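Local coordinates for protein YcaO (Methanopyrus kandleri, PDB 6CIB) that binds ADP and magnesium and, as a YcaO-family enzyme, probably uses ATP to activate peptide backbone amides for thioamidation, at residues V117-R122 against V332-L337; R154-I159 against G311-L316; G215-G220 against D305-T310. All coordinates share one frame; numbering follows the deposited sequence.

Interaction 2 is the most buried of the three, an apolar helix-to-helix contact with a water-bridged pair of glutamates at its margin; interactions 1 and 3 are partly buried and lean more on backbone atoms. Interaction 1 pairs two antiparallel strands through main-chain hydrogen bonds, whereas interaction 3 ties a loop to strand 217-224 and the residues leading into it by a tyrosine hydroxyl, a water and side chains packed on a glycine. Helices 154-177 and 313-325, which meet in interaction 2, also pack against both other contacts. Interactions 1 and 3 do not touch, their nearest atoms being about 11 Å apart. Of the six segments, only 154-159 holds an ADP-pocket residue, Glu156.

Interaction 1 (V117-R122 against V332-L337)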
loop_
_atom_site.group_PDB
_atom_site.type_symbol
_atom_site.label_atom_id
_atom_site.label_comp_id
_atom_site.label_asym_id
_atom_site.label_seq_id
_atom_site.Cartn_x
_atom_site.Cartn_y
_atom_site.Cartn_z
ATOM N N VAL A 117 -2.192 17.768 8.309
ATOM C CA VAL A 117 -2.330 18.883 7.365
ATOM C C VAL A 117 -3.255 18.462 6.217
ATOM O O VAL A 117 -3.089 17.382 5.638
ATOM C CB VAL A 117 -0.966 19.375 6.798
ATOM C CG1 VAL A 117 -1.127 20.730 6.117
ATOM C CG2 VAL A 117 0.087 19.502 7.895
ATOM N N ASP A 118 -4.237 19.311 5.914
ATOM C CA ASP A 118 -5.060 19.176 4.704
ATOM C C ASP A 118 -4.179 19.562 3.522
ATOM O O ASP A 118 -3.758 20.720 3.409
ATOM C CB ASP A 118 -6.281 20.106 4.796
ATOM C CG ASP A 118 -7.293 19.894 3.677
ATOM O OD1 ASP A 118 -6.907 19.738 2.499
ATOM O OD2 ASP A 118 -8.502 19.914 3.981
ATOM N N LEU A 119 -3.892 18.601 2.646
ATOM C CA LEU A 119 -2.948 18.843 1.547
ATOM C C LEU A 119 -3.524 19.686 0.398
ATOM O O LEU A 119 -2.777 20.136 -0.479
ATOM C CB LEU A 119 -2.315 17.529 1.059
ATOM C CG LEU A 119 -1.409 16.753 2.047
ATOM C CD1 LEU A 119 -0.701 15.618 1.324
ATOM C CD2 LEU A 119 -0.377 17.647 2.731
ATOM N N THR A 120 -4.839 19.900 0.408
ATOM C CA THR A 120 -5.487 20.815 -0.543
ATOM C C THR A 120 -5.370 22.258 -0.047
ATOM O O THR A 120 -4.841 23.124 -0.747
ATOM C CB THR A 120 -6.972 20.445 -0.767
ATOM O OG1 THR A 120 -7.055 19.108 -1.267
ATOM C CG2 THR A 120 -7.651 21.396 -1.758
ATOM N N THR A 121 -5.847 22.497 1.171
ATOM C CA THR A 121 -5.974 23.848 1.701
ATOM C C THR A 121 -4.729 24.327 2.455
ATOM O O THR A 121 -4.581 25.526 2.704
ATOM C CB THR A 121 -7.206 23.971 2.607
ATOM O OG1 THR A 121 -7.067 23.075 3.715
ATOM C CG2 THR A 121 -8.474 23.629 1.844
ATOM N N ARG A 122 -3.843 23.386 2.799
ATOM C CA ARG A 122 -2.659 23.625 3.665
ATOM C C ARG A 122 -3.013 24.084 5.100
ATOM O O ARG A 122 -2.158 24.594 5.827
ATOM C CB ARG A 122 -1.618 24.549 2.993
ATOM C CG ARG A 122 -0.969 23.966 1.746
ATOM C CD ARG A 122 -0.274 25.043 0.926
ATOM N NE ARG A 122 -0.567 24.901 -0.507
ATOM C CZ ARG A 122 -0.478 25.874 -1.421
ATOM N NH1 ARG A 122 -0.090 27.103 -1.086
ATOM N NH2 ARG A 122 -0.783 25.615 -2.687
ATOM N N VAL A 332 -7.739 15.122 1.590
ATOM C CA VAL A 332 -6.428 14.446 1.562
ATOM C C VAL A 332 -5.622 14.976 2.742
ATOM O O VAL A 332 -5.200 16.144 2.738
ATOM C CB VAL A 332 -5.668 14.688 0.229
ATOM C CG1 VAL A 332 -4.290 14.016 0.240
ATOM C CG2 VAL A 332 -6.485 14.186 -0.952
ATOM N N ILE A 333 -5.444 14.132 3.757
ATOM C CA ILE A 333 -4.754 14.524 4.994
ATOM C C ILE A 333 -3.429 13.768 5.156
ATOM O O ILE A 333 -3.369 12.557 4.937
ATOM C CB ILE A 333 -5.658 14.328 6.235
ATOM C CG1 ILE A 333 -6.969 15.139 6.090
ATOM C CG2 ILE A 333 -4.920 14.705 7.517
ATOM C CD1 ILE A 333 -8.073 14.768 7.070
ATOM N N GLU A 334 -2.379 14.503 5.528
ATOM C CA GLU A 334 -1.077 13.944 5.884
ATOM C C GLU A 334 -0.790 14.173 7.379
ATOM O O GLU A 334 -0.945 15.293 7.888
ATOM C CB GLU A 334 0.022 14.584 5.032
ATOM C CG GLU A 334 1.449 14.259 5.468
ATOM C CD GLU A 334 2.501 15.195 4.889
ATOM O OE1 GLU A 334 2.165 16.097 4.092
ATOM O OE2 GLU A 334 3.687 15.026 5.234
ATOM N N VAL A 335 -0.381 13.105 8.064
ATOM C CA VAL A 335 0.077 13.189 9.451
ATOM C C VAL A 335 1.540 12.758 9.518
ATOM O O VAL A 335 1.892 11.654 9.103
ATOM C CB VAL A 335 -0.791 12.322 10.406
ATOM C CG1 VAL A 335 -0.272 12.387 11.840
ATOM C CG2 VAL A 335 -2.257 12.737 10.352
ATOM N N ASP A 336 2.381 13.642 10.040
ATOM C CA ASP A 336 3.809 13.382 10.209
ATOM C C ASP A 336 4.042 12.359 11.328
ATOM O O ASP A 336 3.576 12.553 12.453
ATOM C CB ASP A 336 4.522 14.700 10.535
ATOM C CG ASP A 336 6.036 14.620 10.380
ATOM O OD1 ASP A 336 6.605 13.517 10.232
ATOM O OD2 ASP A 336 6.676 15.688 10.413
ATOM N N LEU A 337 4.757 11.275 11.009
ATOM C CA LEU A 337 5.084 10.236 11.997
ATOM C C LEU A 337 6.585 9.990 12.182
ATOM O O LEU A 337 6.986 9.006 12.813
ATOM C CB LEU A 337 4.346 8.920 11.674
ATOM C CG LEU A 337 2.832 8.885 11.947
ATOM C CD1 LEU A 337 2.209 7.593 11.439
ATOM C CD2 LEU A 337 2.524 9.074 13.425
HETATM O O HOH W 1 -8.044 17.819 0.902
#
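Leu119 turns CG away from its carbonyl carbon (chi1 -65°) while Glu334 sets CG anti to its backbone N (chi1 170°), and the two side chains cross obliquely. Leu119 CD2 reaches Glu334 OE1 at 3.3 Å, a close van der Waals contact, and both leucine methyls rest against Glu334 CB. Leu119 CD1 also meets Val332 CG1, 4.1 Å away. Three main-chain hydrogen bonds join the two segments. Val117 N gives to Glu334 O over 2.8 Å, and Glu334 N returns a bond to Val117 O. Leu119 N donates to Val332 O at 2.8 Å, almost straight at 174°. Val117 with Glu334 is a hydrogen-bonded pair and Asp118 with Ile333 a non-hydrogen-bonded one, joining strands 113-118 and 332-336 inside an antiparallel sheet. Where the first strand ends, an Asx turn begins: Asp118 OD1 accepts from Thr120 N at 2.9 Å, nearly along its C-O axis, and from Thr121 N, which stands above the carboxylate plane. A water donates to the same OD1, accepts from Val332 N at 2.8 Å and bonds Thr120 OG1, linking turn to strand. Val158 of helix 154-177 packs on Leu119 and Glu334, and Arg154 makes a long, weak ion pair with Glu334 OE1.

Interaction 2 (R154-I159 against G311-L316); sequences REEAVI and GSLEKL
A single water is gripped by two carboxylates, giving one hydrogen to Glu314 OE2 at 2.7 Å and the other to Glu155 OE2 at 2.9 Å. Glu155 OE2 and Glu314 OE2 lie only 4.5 Å apart, so the like charges would probably repel each other, and a water donating to both is likely to ease that. Each glutamate carries CG anti to its carbonyl carbon and bends at chi2 (86° in Glu155, 88° in Glu314), which brings the carboxylates near one another with their planes 65° apart. Glu314 OE2 has a further partner in Thr2 OG1.

Below this polar margin the contact is apolar. Leu313 points at the other helix and lies across it: its CG meets Glu155 CB at 3.8 Å, its CD2 touches Glu156 CG at 3.9 Å, and its CD1 reaches Ile159 CD1 at 3.8 Å. One leucine therefore spans three residues of 154-159. Ile159 CD1 also abuts Leu316 CD2 at 3.8 Å, so this one methyl touches two leucines of the facing helix, which meet it from directions roughly at right angles. No direct hydrogen bond crosses the interface. At the start of helix 313-325, Ser312 occupies the N-cap position, its OG accepting a weak bond from Lys315 N.

Glu156 presents only its aliphatic CG to Leu313; its carboxylate is engaged by other groups, OE2 by Arg152 N and by a salt bridge from Arg12, OE1 by Ala13 N. Arg12 and Glu156 both belong to the ADP pocket, and Glu156 touches the nucleotide. The contact thus packs the start of helix 313-325 against the first turns of helix 154-177, the helix that brings Glu156 and Gln160 to the nucleotide site of this YcaO enzyme.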
loop_
_atom_site.group_PDB
_atom_site.type_symbol
_atom_site.label_atom_id
_atom_site.label_comp_id
_atom_site.label_asym_id
_atom_site.label_seq_id
_atom_site.Cartn_x
_atom_site.Cartn_y
_atom_site.Cartn_z
ATOM N N ARG A 154 10.015 13.173 2.870
ATOM C CA ARG A 154 8.590 13.174 3.161
ATOM C C ARG A 154 7.752 13.017 1.884
ATOM O O ARG A 154 6.743 12.310 1.906
ATOM C CB ARG A 154 8.200 14.379 4.050
ATOM C CG ARG A 154 7.697 15.643 3.375
ATOM C CD ARG A 154 6.187 15.760 3.525
ATOM N NE ARG A 154 5.685 17.087 3.166
ATOM C CZ ARG A 154 4.832 17.359 2.177
ATOM N NH1 ARG A 154 4.327 16.408 1.406
ATOM N NH2 ARG A 154 4.466 18.611 1.963
ATOM N N GLU A 155 8.214 13.608 0.771
ATOM C CA GLU A 155 7.534 13.490 -0.532
ATOM C C GLU A 155 7.442 12.042 -1.013
ATOM O O GLU A 155 6.389 11.632 -1.500
ATOM C CB GLU A 155 8.192 14.351 -1.613
ATOM C CG GLU A 155 7.929 15.849 -1.475
ATOM C CD GLU A 155 8.916 16.548 -0.555
ATOM O OE1 GLU A 155 9.736 15.875 0.120
ATOM O OE2 GLU A 155 8.878 17.792 -0.508
ATOM N N GLU A 156 8.535 11.287 -0.859
ATOM C CA GLU A 156 8.564 9.846 -1.177
ATOM C C GLU A 156 7.465 9.097 -0.438
ATOM O O GLU A 156 6.731 8.320 -1.039
ATOM C CB GLU A 156 9.904 9.233 -0.771
ATOM C CG GLU A 156 11.057 9.445 -1.729
ATOM C CD GLU A 156 12.269 8.624 -1.344
ATOM O OE1 GLU A 156 13.303 8.745 -2.025
ATOM O OE2 GLU A 156 12.191 7.845 -0.357
ATOM N N ALA A 157 7.379 9.337 0.871
ATOM C CA ALA A 157 6.395 8.705 1.754
ATOM C C ALA A 157 4.964 9.146 1.424
ATOM O O ALA A 157 4.052 8.318 1.403
ATOM C CB ALA A 157 6.741 9.001 3.210
ATOM N N VAL A 158 4.769 10.440 1.158
ATOM C CA VAL A 158 3.446 10.954 0.750
ATOM C C VAL A 158 2.953 10.302 -0.543
ATOM O O VAL A 158 1.822 9.804 -0.591
ATOM C CB VAL A 158 3.392 12.501 0.674
ATOM C CG1 VAL A 158 2.050 12.983 0.123
ATOM C CG2 VAL A 158 3.601 13.094 2.053
ATOM N N ILE A 159 3.808 10.275 -1.564
ATOM C CA ILE A 159 3.484 9.619 -2.846
ATOM C C ILE A 159 3.091 8.149 -2.619
ATOM O O ILE A 159 2.035 7.718 -3.086
ATOM C CB ILE A 159 4.645 9.731 -3.872
ATOM C CG1 ILE A 159 4.814 11.188 -4.333
ATOM C CG2 ILE A 159 4.421 8.804 -5.072
ATOM C CD1 ILE A 159 6.180 11.510 -4.901
ATOM N N GLY A 311 8.760 14.083 -13.379
ATOM C CA GLY A 311 9.942 14.926 -13.346
ATOM C C GLY A 311 10.526 14.967 -11.951
ATOM O O GLY A 311 11.395 14.156 -11.593
ATOM N N SER A 312 10.049 15.927 -11.163
ATOM C CA SER A 312 10.542 16.106 -9.809
ATOM C C SER A 312 9.571 15.518 -8.791
ATOM O O SER A 312 8.371 15.383 -9.058
ATOM C CB SER A 312 10.830 17.584 -9.516
ATOM O OG SER A 312 9.645 18.291 -9.201
ATOM N N LEU A 313 10.113 15.184 -7.624
ATOM C CA LEU A 313 9.358 14.609 -6.527
ATOM C C LEU A 313 8.268 15.552 -6.005
ATOM O O LEU A 313 7.157 15.106 -5.703
ATOM C CB LEU A 313 10.332 14.229 -5.411
ATOM C CG LEU A 313 10.100 12.997 -4.545
ATOM C CD1 LEU A 313 9.939 11.710 -5.347
ATOM C CD2 LEU A 313 11.273 12.888 -3.579
ATOM N N GLU A 314 8.594 16.846 -5.920
ATOM C CA GLU A 314 7.671 17.886 -5.447
ATOM C C GLU A 314 6.453 18.049 -6.351
ATOM O O GLU A 314 5.327 18.139 -5.865
ATOM C CB GLU A 314 8.391 19.244 -5.295
ATOM C CG GLU A 314 9.424 19.312 -4.175
ATOM C CD GLU A 314 10.819 18.865 -4.590
ATOM O OE1 GLU A 314 11.020 18.398 -5.732
ATOM O OE2 GLU A 314 11.742 18.983 -3.759
ATOM N N LYS A 315 6.706 18.094 -7.658
ATOM C CA LYS A 315 5.683 18.216 -8.703
ATOM C C LYS A 315 4.785 16.972 -8.729
ATOM O O LYS A 315 3.554 17.083 -8.823
ATOM C CB LYS A 315 6.377 18.417 -10.068
ATOM C CG LYS A 315 5.486 18.386 -11.306
ATOM C CD LYS A 315 5.196 19.782 -11.826
ATOM C CE LYS A 315 5.211 19.811 -13.349
ATOM N NZ LYS A 315 5.203 21.208 -13.874
ATOM N N LEU A 316 5.410 15.797 -8.646
ATOM C CA LEU A 316 4.676 14.530 -8.646
ATOM C C LEU A 316 3.711 14.455 -7.472
ATOM O O LEU A 316 2.540 14.110 -7.659
ATOM C CB LEU A 316 5.628 13.321 -8.678
ATOM C CG LEU A 316 5.016 11.916 -8.681
ATOM C CD1 LEU A 316 4.089 11.701 -9.870
ATOM C CD2 LEU A 316 6.120 10.881 -8.681
HETATM O O HOH W 2 11.368 19.042 -1.108
#

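Interaction 3 (G215-G220 against D305-T310)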
loop_
_atom_site.group_PDB
_atom_site.type_symbol
_atom_site.label_atom_id
_atom_site.label_comp_id
_atom_site.label_asym_id
_atom_site.label_seq_id
_atom_site.Cartn_x
_atom_site.Cartn_y
_atom_site.Cartn_z
ATOM N N GLY A 215 -5.333 9.795 -13.961
ATOM C CA GLY A 215 -3.881 9.767 -14.052
ATOM C C GLY A 215 -3.225 8.655 -13.247
ATOM O O GLY A 215 -2.024 8.433 -13.392
ATOM N N VAL A 216 -3.997 7.970 -12.396
ATOM C CA VAL A 216 -3.478 6.873 -11.564
ATOM C C VAL A 216 -4.102 5.551 -12.017
ATOM O O VAL A 216 -5.328 5.428 -12.090
ATOM C CB VAL A 216 -3.736 7.085 -10.047
ATOM C CG1 VAL A 216 -3.136 5.942 -9.222
ATOM C CG2 VAL A 216 -3.162 8.409 -9.578
ATOM N N TYR A 217 -3.247 4.580 -12.324
ATOM C CA TYR A 217 -3.682 3.239 -12.734
ATOM C C TYR A 217 -3.530 2.260 -11.588
ATOM O O TYR A 217 -2.552 2.327 -10.851
ATOM C CB TYR A 217 -2.883 2.769 -13.959
ATOM C CG TYR A 217 -3.102 3.661 -15.158
ATOM C CD1 TYR A 217 -4.245 3.518 -15.959
ATOM C CD2 TYR A 217 -2.183 4.667 -15.482
ATOM C CE1 TYR A 217 -4.465 4.343 -17.053
ATOM C CE2 TYR A 217 -2.393 5.500 -16.577
ATOM C CZ TYR A 217 -3.531 5.333 -17.356
ATOM O OH TYR A 217 -3.748 6.149 -18.439
ATOM N N VAL A 218 -4.510 1.371 -11.433
ATOM C CA VAL A 218 -4.441 0.318 -10.419
ATOM C C VAL A 218 -4.514 -1.051 -11.102
ATOM O O VAL A 218 -5.423 -1.305 -11.906
ATOM C CB VAL A 218 -5.530 0.468 -9.323
ATOM C CG1 VAL A 218 -5.368 -0.596 -8.241
ATOM C CG2 VAL A 218 -5.485 1.859 -8.686
ATOM N N VAL A 219 -3.534 -1.906 -10.794
ATOM C CA VAL A 219 -3.416 -3.247 -11.376
ATOM C C VAL A 219 -3.535 -4.298 -10.273
ATOM O O VAL A 219 -2.968 -4.145 -9.194
ATOM C CB VAL A 219 -2.090 -3.416 -12.178
ATOM C CG1 VAL A 219 -1.859 -4.854 -12.641
ATOM C CG2 VAL A 219 -2.070 -2.495 -13.387
ATOM N N GLY A 220 -4.293 -5.352 -10.557
ATOM C CA GLY A 220 -4.374 -6.523 -9.698
ATOM C C GLY A 220 -3.785 -7.733 -10.391
ATOM O O GLY A 220 -3.902 -7.880 -11.610
ATOM N N ASP A 305 -2.734 5.984 -21.559
ATOM C CA ASP A 305 -2.057 7.289 -21.593
ATOM C C ASP A 305 -1.228 7.517 -20.335
ATOM O O ASP A 305 -1.667 7.180 -19.239
ATOM C CB ASP A 305 -3.078 8.435 -21.697
ATOM C CG ASP A 305 -3.904 8.388 -22.976
ATOM O OD1 ASP A 305 -3.315 8.296 -24.083
ATOM O OD2 ASP A 305 -5.152 8.465 -22.865
ATOM N N ARG A 306 -0.034 8.078 -20.503
ATOM C CA ARG A 306 0.722 8.619 -19.374
ATOM C C ARG A 306 0.278 10.057 -19.154
ATOM O O ARG A 306 0.724 10.964 -19.856
ATOM C CB ARG A 306 2.234 8.533 -19.604
ATOM C CG ARG A 306 2.826 7.168 -19.284
ATOM C CD ARG A 306 4.186 7.268 -18.601
ATOM N NE ARG A 306 4.080 7.692 -17.202
ATOM C CZ ARG A 306 5.115 7.910 -16.388
ATOM N NH1 ARG A 306 6.364 7.747 -16.815
ATOM N NH2 ARG A 306 4.903 8.296 -15.133
ATOM N N VAL A 307 -0.629 10.245 -18.195
ATOM C CA VAL A 307 -1.209 11.561 -17.896
ATOM C C VAL A 307 -0.226 12.356 -17.035
ATOM O O VAL A 307 0.072 13.514 -17.329
ATOM C CB VAL A 307 -2.597 11.451 -17.199
ATOM C CG1 VAL A 307 -3.218 12.825 -16.979
ATOM C CG2 VAL A 307 -3.555 10.573 -17.997
ATOM N N ILE A 308 0.272 11.710 -15.983
ATOM C CA ILE A 308 1.227 12.293 -15.045
ATOM C C ILE A 308 2.616 11.719 -15.350
ATOM O O ILE A 308 2.907 10.548 -15.060
ATOM C CB ILE A 308 0.795 12.042 -13.571
ATOM C CG1 ILE A 308 -0.594 12.644 -13.311
ATOM C CG2 ILE A 308 1.817 12.615 -12.596
ATOM C CD1 ILE A 308 -1.376 12.007 -12.177
ATOM N N THR A 309 3.449 12.538 -15.986
ATOM C CA THR A 309 4.828 12.159 -16.292
ATOM C C THR A 309 5.709 12.671 -15.172
ATOM O O THR A 309 5.440 13.717 -14.567
ATOM C CB THR A 309 5.330 12.694 -17.655
ATOM O OG1 THR A 309 5.192 14.118 -17.697
ATOM C CG2 THR A 309 4.562 12.066 -18.812
ATOM N N THR A 310 6.775 11.936 -14.912
ATOM C CA THR A 310 7.477 12.064 -13.651
ATOM C C THR A 310 8.797 12.815 -13.780
ATOM O O THR A 310 9.804 12.270 -14.252
ATOM C CB THR A 310 7.639 10.686 -12.988
ATOM O OG1 THR A 310 8.213 9.768 -13.927
ATOM C CG2 THR A 310 6.272 10.163 -12.556
HETATM O O HOH W 3 -0.707 8.894 -15.605
#
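Tyr217 OH donates to Asp305 O across a very short 2.5 Å, the carbonyl oxygen lying at the edge of the ring and near its plane. Asp305 O also sits 3.2 Å from Tyr217 CE2, in keeping with an edge-on approach. Next to this bond the Val307 and Ile308 side chains pack on the bare Gly215 backbone, Val307 CB 3.8 Å from Gly215 CA and Ile308 CD1 3.8 Å from Gly215 O. With no side chain on Gly215 both can lie directly against it, and its positive phi of 89° also suits a glycine. Water joins Gly215 and Ile308, donating to Gly215 O at 2.6 Å and accepting from Ile308 N at 3.0 Å. With CG anti to the carbonyl carbon (chi1 -62°), the Tyr217 ring extends toward 305-310 and delivers its hydroxyl to Asp305. A phenylalanine here would keep the ring but would probably leave Asp305 O without its hydroxyl mate, freeing this part of the loop to shift. Pro241 and Leu304 pack against Tyr217, and its backbone bonds with Ser238. Strand 217-224 is the middle of a three-stranded antiparallel sheet, Val216 and Val218 pack on helix 154-177, and Val307 and Ile308 rest on helix 313-325, which the loop soon enters.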